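Local coordinates for protein lipase (Rhizopus chinensis, PDB 6A0W) that probably hydrolyses the ester bonds of triacylglycerols, as a fungal lipase of the class 3 family with an alpha/beta-hydrolase fold, at residues Y215-G220 and T263-T268; I94-A99 and Q155-A160. All blocks are in the same frame, centred on the assembly; numbering follows the deposited sequence.

Interaction 1: residues Y215-G220 and T263-T268; sequences YVDSTG and TSNIET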
loop_
_atom_site.group_PDB
_atom_site.type_symbol
_atom_site.label_atom_id
_atom_site.label_comp_id
_atom_site.label_asym_id
_atom_site.label_seq_id
_atom_site.Cartn_x
_atom_site.Cartn_y
_atom_site.Cartn_z
ATOM N N TYR A 215 16.410 3.272 5.410
ATOM C CA TYR A 215 15.849 4.313 6.249
ATOM C C TYR A 215 14.472 3.901 6.786
ATOM O O TYR A 215 14.136 4.100 7.954
ATOM C CB TYR A 215 15.748 5.660 5.474
ATOM C CG TYR A 215 14.936 6.695 6.226
ATOM C CD1 TYR A 215 15.404 7.266 7.389
ATOM C CD2 TYR A 215 13.660 7.024 5.816
ATOM C CE1 TYR A 215 14.617 8.126 8.148
ATOM C CE2 TYR A 215 12.855 7.832 6.581
ATOM C CZ TYR A 215 13.333 8.412 7.721
ATOM O OH TYR A 215 12.516 9.278 8.424
ATOM N N VAL A 216 13.609 3.445 5.895
ATOM C CA VAL A 216 12.261 3.082 6.319
ATOM C C VAL A 216 12.321 2.041 7.455
ATOM O O VAL A 216 11.654 2.170 8.492
ATOM C CB VAL A 216 11.472 2.509 5.126
ATOM C CG1 VAL A 216 10.221 1.809 5.627
ATOM C CG2 VAL A 216 11.089 3.631 4.167
ATOM N N ASP A 217 13.154 1.040 7.253
ATOM C CA ASP A 217 13.386 -0.013 8.269
ATOM C C ASP A 217 13.942 0.549 9.586
ATOM O O ASP A 217 13.480 0.179 10.653
ATOM C CB ASP A 217 14.344 -1.070 7.691
ATOM C CG ASP A 217 13.663 -2.023 6.748
ATOM O OD1 ASP A 217 12.401 -2.022 6.703
ATOM O OD2 ASP A 217 14.389 -2.785 6.050
ATOM N N SER A 218 14.770 1.593 9.498
ATOM C CA SER A 218 15.369 2.208 10.687
ATOM C C SER A 218 14.387 2.933 11.523
ATOM O O SER A 218 14.638 3.147 12.701
ATOM C CB SER A 218 16.481 3.189 10.313
ATOM O OG SER A 218 15.998 4.395 9.761
ATOM N N THR A 219 13.257 3.337 10.950
ATOM C CA THR A 219 12.295 4.104 11.738
ATOM C C THR A 219 11.561 3.222 12.721
ATOM O O THR A 219 10.853 3.731 13.628
ATOM C CB THR A 219 11.215 4.809 10.866
ATOM O OG1 THR A 219 10.377 3.843 10.201
ATOM C CG2 THR A 219 11.850 5.720 9.797
ATOM N N GLY A 220 11.504 1.923 12.428
ATOM C CA GLY A 220 10.663 1.024 13.275
ATOM C C GLY A 220 9.161 1.190 13.085
ATOM O O GLY A 220 8.375 0.485 13.727
ATOM N N THR A 263 9.312 -12.756 7.241
ATOM C CA THR A 263 9.409 -11.852 8.381
ATOM C C THR A 263 10.559 -10.842 8.263
ATOM O O THR A 263 10.631 -9.909 9.035
ATOM C CB THR A 263 9.648 -12.631 9.697
ATOM O OG1 THR A 263 10.769 -13.502 9.497
ATOM C CG2 THR A 263 8.409 -13.409 10.080
ATOM N N SER A 264 11.494 -11.077 7.367
ATOM C CA SER A 264 12.578 -10.138 7.133
ATOM C C SER A 264 12.057 -8.781 6.639
ATOM O O SER A 264 11.051 -8.737 5.936
ATOM C CB SER A 264 13.517 -10.763 6.085
ATOM O OG SER A 264 14.371 -9.803 5.442
ATOM N N ASN A 265 12.794 -7.698 6.889
ATOM C CA ASN A 265 12.320 -6.349 6.554
ATOM C C ASN A 265 12.945 -5.771 5.254
ATOM O O ASN A 265 12.870 -4.570 4.980
ATOM C CB ASN A 265 12.508 -5.398 7.742
ATOM C CG ASN A 265 13.980 -5.209 8.131
ATOM O OD1 ASN A 265 14.895 -5.769 7.505
ATOM N ND2 ASN A 265 14.203 -4.403 9.153
ATOM N N ILE A 266 13.619 -6.641 4.511
ATOM C CA ILE A 266 14.121 -6.367 3.179
ATOM C C ILE A 266 13.667 -7.506 2.307
ATOM O O ILE A 266 13.621 -8.662 2.744
ATOM C CB ILE A 266 15.649 -6.290 3.141
ATOM C CG1 ILE A 266 16.121 -5.059 3.909
ATOM C CG2 ILE A 266 16.180 -6.224 1.703
ATOM C CD1 ILE A 266 15.831 -3.739 3.239
ATOM N N GLU A 267 13.185 -7.180 1.116
ATOM C CA GLU A 267 12.527 -8.197 0.318
ATOM C C GLU A 267 13.406 -9.437 0.150
ATOM O O GLU A 267 14.582 -9.321 -0.147
ATOM C CB GLU A 267 12.129 -7.665 -1.055
ATOM C CG GLU A 267 13.213 -7.039 -1.916
ATOM C CD GLU A 267 12.619 -6.494 -3.210
ATOM O OE1 GLU A 267 12.188 -7.330 -4.008
ATOM O OE2 GLU A 267 12.692 -5.271 -3.462
ATOM N N THR A 268 12.764 -10.596 0.089
ATOM C CA THR A 268 13.468 -11.902 -0.002
ATOM C C THR A 268 13.051 -12.657 -1.257
ATOM O O THR A 268 12.116 -12.267 -1.969
ATOM C CB THR A 268 13.050 -12.834 1.173
ATOM O OG1 THR A 268 11.664 -13.203 1.034
ATOM C CG2 THR A 268 13.227 -12.109 2.536
#

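Interaction 2: residues I94-A99 and Q155-A160; sequences ILRSDA and QDQLTA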
loop_
_atom_site.group_PDB
_atom_site.type_symbol
_atom_site.label_atom_id
_atom_site.label_comp_id
_atom_site.label_asym_id
_atom_site.label_seq_id
_atom_site.Cartn_x
_atom_site.Cartn_y
_atom_site.Cartn_z
ATOM N N ILE A 94 -9.346 10.952 5.038
ATOM C CA ILE A 94 -9.065 10.723 6.420
ATOM C C ILE A 94 -10.419 10.323 6.973
ATOM O O ILE A 94 -11.411 11.020 6.760
ATOM C CB ILE A 94 -8.668 12.032 7.153
ATOM C CG1 ILE A 94 -7.460 12.715 6.507
ATOM C CG2 ILE A 94 -8.493 11.780 8.636
ATOM C CD1 ILE A 94 -6.310 11.802 6.311
ATOM N N LEU A 95 -10.398 9.322 7.831
ATOM C CA LEU A 95 -11.579 8.739 8.421
ATOM C C LEU A 95 -11.257 8.416 9.875
ATOM O O LEU A 95 -10.173 7.932 10.198
ATOM C CB LEU A 95 -11.922 7.446 7.675
ATOM C CG LEU A 95 -13.125 6.644 8.175
ATOM C CD1 LEU A 95 -14.362 7.179 7.462
ATOM C CD2 LEU A 95 -12.896 5.174 7.824
ATOM N N ARG A 96 -12.227 8.622 10.754
ATOM C CA ARG A 96 -12.060 8.259 12.137
ATOM C C ARG A 96 -13.119 7.229 12.546
ATOM O O ARG A 96 -14.319 7.381 12.236
ATOM C CB ARG A 96 -12.159 9.499 13.028
ATOM C CG ARG A 96 -11.704 9.217 14.446
ATOM C CD ARG A 96 -11.814 10.438 15.361
ATOM N NE ARG A 96 -13.169 10.572 15.839
ATOM C CZ ARG A 96 -14.089 11.409 15.356
ATOM N NH1 ARG A 96 -13.774 12.400 14.538
ATOM N NH2 ARG A 96 -15.339 11.274 15.771
ATOM N N SER A 97 -12.650 6.216 13.268
ATOM C CA SER A 97 -13.486 5.262 13.984
ATOM C C SER A 97 -13.240 5.448 15.479
ATOM O O SER A 97 -12.169 5.096 16.003
ATOM C CB SER A 97 -13.091 3.817 13.581
ATOM O OG SER A 97 -13.800 2.842 14.353
ATOM N N ASP A 98 -14.279 5.804 16.199
ATOM C CA ASP A 98 -14.174 5.909 17.621
ATOM C C ASP A 98 -14.195 4.527 18.211
ATOM O O ASP A 98 -13.496 4.248 19.130
ATOM C CB ASP A 98 -15.279 6.761 18.190
ATOM C CG ASP A 98 -15.117 8.189 17.826
ATOM O OD1 ASP A 98 -14.008 8.677 17.857
ATOM O OD2 ASP A 98 -16.090 8.814 17.481
ATOM N N ALA A 99 -14.977 3.650 17.626
ATOM C CA ALA A 99 -15.094 2.262 18.111
ATOM C C ALA A 99 -13.743 1.555 18.024
ATOM O O ALA A 99 -13.412 0.841 18.940
ATOM C CB ALA A 99 -16.128 1.539 17.302
ATOM N N GLN A 155 -3.063 15.878 12.116
ATOM C CA GLN A 155 -2.654 16.654 13.315
ATOM C C GLN A 155 -3.829 17.075 14.156
ATOM O O GLN A 155 -3.860 16.867 15.375
ATOM C CB GLN A 155 -1.833 17.877 12.936
ATOM C CG GLN A 155 -0.493 17.548 12.318
ATOM C CD GLN A 155 0.567 18.590 12.640
ATOM O OE1 GLN A 155 0.735 19.576 11.907
ATOM N NE2 GLN A 155 1.358 18.315 13.682
ATOM N N ASP A 156 -4.881 17.504 13.474
ATOM C CA ASP A 156 -6.066 18.007 14.158
ATOM C C ASP A 156 -6.875 16.919 14.869
ATOM O O ASP A 156 -7.402 17.099 15.973
ATOM C CB ASP A 156 -6.923 18.777 13.129
ATOM C CG ASP A 156 -7.832 19.769 13.790
ATOM O OD1 ASP A 156 -7.319 20.792 14.327
ATOM O OD2 ASP A 156 -9.034 19.462 13.868
ATOM N N GLN A 157 -7.045 15.790 14.185
ATOM C CA GLN A 157 -7.733 14.644 14.768
ATOM C C GLN A 157 -6.955 14.019 15.943
ATOM O O GLN A 157 -7.534 13.595 16.939
ATOM C CB GLN A 157 -7.963 13.596 13.669
ATOM C CG GLN A 157 -9.027 14.040 12.675
ATOM C CD GLN A 157 -10.406 13.993 13.277
ATOM O OE1 GLN A 157 -10.847 12.939 13.765
ATOM N NE2 GLN A 157 -11.138 15.114 13.182
ATOM N N LEU A 158 -5.643 13.934 15.790
ATOM C CA LEU A 158 -4.814 13.380 16.820
ATOM C C LEU A 158 -4.808 14.289 18.058
ATOM O O LEU A 158 -5.007 13.795 19.183
ATOM C CB LEU A 158 -3.414 13.199 16.259
ATOM C CG LEU A 158 -2.389 12.366 17.017
ATOM C CD1 LEU A 158 -2.898 10.953 17.267
ATOM C CD2 LEU A 158 -1.118 12.333 16.194
ATOM N N THR A 159 -4.773 15.608 17.854
ATOM C CA THR A 159 -5.019 16.540 18.977
ATOM C C THR A 159 -6.340 16.288 19.682
ATOM O O THR A 159 -6.392 16.183 20.926
ATOM C CB THR A 159 -4.980 18.007 18.523
ATOM O OG1 THR A 159 -3.736 18.264 17.860
ATOM C CG2 THR A 159 -5.110 18.948 19.701
ATOM N N ALA A 160 -7.393 16.060 18.905
ATOM C CA ALA A 160 -8.692 15.827 19.502
ATOM C C ALA A 160 -8.872 14.413 20.094
ATOM O O ALA A 160 -9.747 14.181 20.944
ATOM C CB ALA A 160 -9.787 16.147 18.500
#

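Interaction 1: residues Y215-G220 and T263-T268
On the surface of the alpha/beta-hydrolase fold, Asp217 of helix 210-218 meets Asn265 and Ile266 of the loop that follows strand 258-262. The two backbones come nearest at Asp217 and Asn265, whose CA atoms are 6.6 Å apart. The carboxylate of Asp217 lies flat over the side-chain amide of Asn265, the planes only 8° apart, with Asp217 OD2 3.2 Å from Asn265 CG. On Asn265, CG sits between the backbone N and the carbonyl carbon (chi1 63°), which folds the amide back toward the helix, while the backbone carbonyl of the same residue faces the acid too. Asp217 OD2 stands 2.6 Å from Asn265 O. Asp217 OD1 also receives a weak hydrogen bond from Gly247 N, and Pro246 touches the same side chain. Further along the loop, Glu267 forms a salt bridge with Arg206. Within the loop, Ser264 OG donates to Ile266 O in the carbonyl plane, on a lone pair, spanning Asn265. The tip of Ile266 completes the contact, its CD1 lying 3.3 Å from Asp217 OD2.

Interaction 2: residues I94-A99 and Q155-A160
Strand 90-97 ends beside the last turns of helix 137-160, and the two backbones stay well separated, the nearest CA atoms being those of Arg96 and Gln157 at 8.1 Å. Side chains bridge the gap. Arg96 runs out with CG anti to the backbone N (chi1 -168°) and then bends at chi3, which brings one edge of its guanidinium to Gln157 and another to Asp98. From Arg96 NH1 a hydrogen bond of 3.1 Å runs to Gln157 OE1; it is almost straight at 176° and arrives in the carbonyl plane on a lone pair. The guanidinium and amide planes are nearly coplanar, although the two side chains cross at about a right angle. The same amide oxygen rests against the aliphatic part of the arginine, Gln157 OE1 being 3.1 Å from Arg96 CD. Asp98 takes the side-on grip: Arg96 NE to Asp98 OD1 is a 2.9 Å salt bridge, and Arg96 NH2 reaches Asp98 OD2 at 3.1 Å, both on syn sides. Asp98 OD2 also pairs with Lys78 and OD1 with Tyr164 OH, so its charge probably offsets those of Arg96 and Lys78, which lie close together. Three near-planar bonds hold the guanidinium against rotation. Ile80 touches both Arg96 and Gln157. This is helix-on-sheet packing of an alpha/beta-hydrolase fold, with a polar link beside edge strand 78-85.

Interactions 1 and 2 lie in separate parts of one alpha/beta-hydrolase domain, their centres 28 Å apart and their nearest atoms about 15 Å apart, without touching. Both segments of interaction 2 precede those of interaction 1 in the chain. Both bring an aspartate side chain into play, yet differently: in 94-99 with 155-160 it fixes a buried arginine that reaches a helix, whereas in 215-220 with 263-268 it stacks on an amide at the surface. Neither includes the probable Ser172, His284 and Asp231 triad, whose serine follows strand 165-171 on a nucleophile elbow. Each instead joins a helix to another part of the fold.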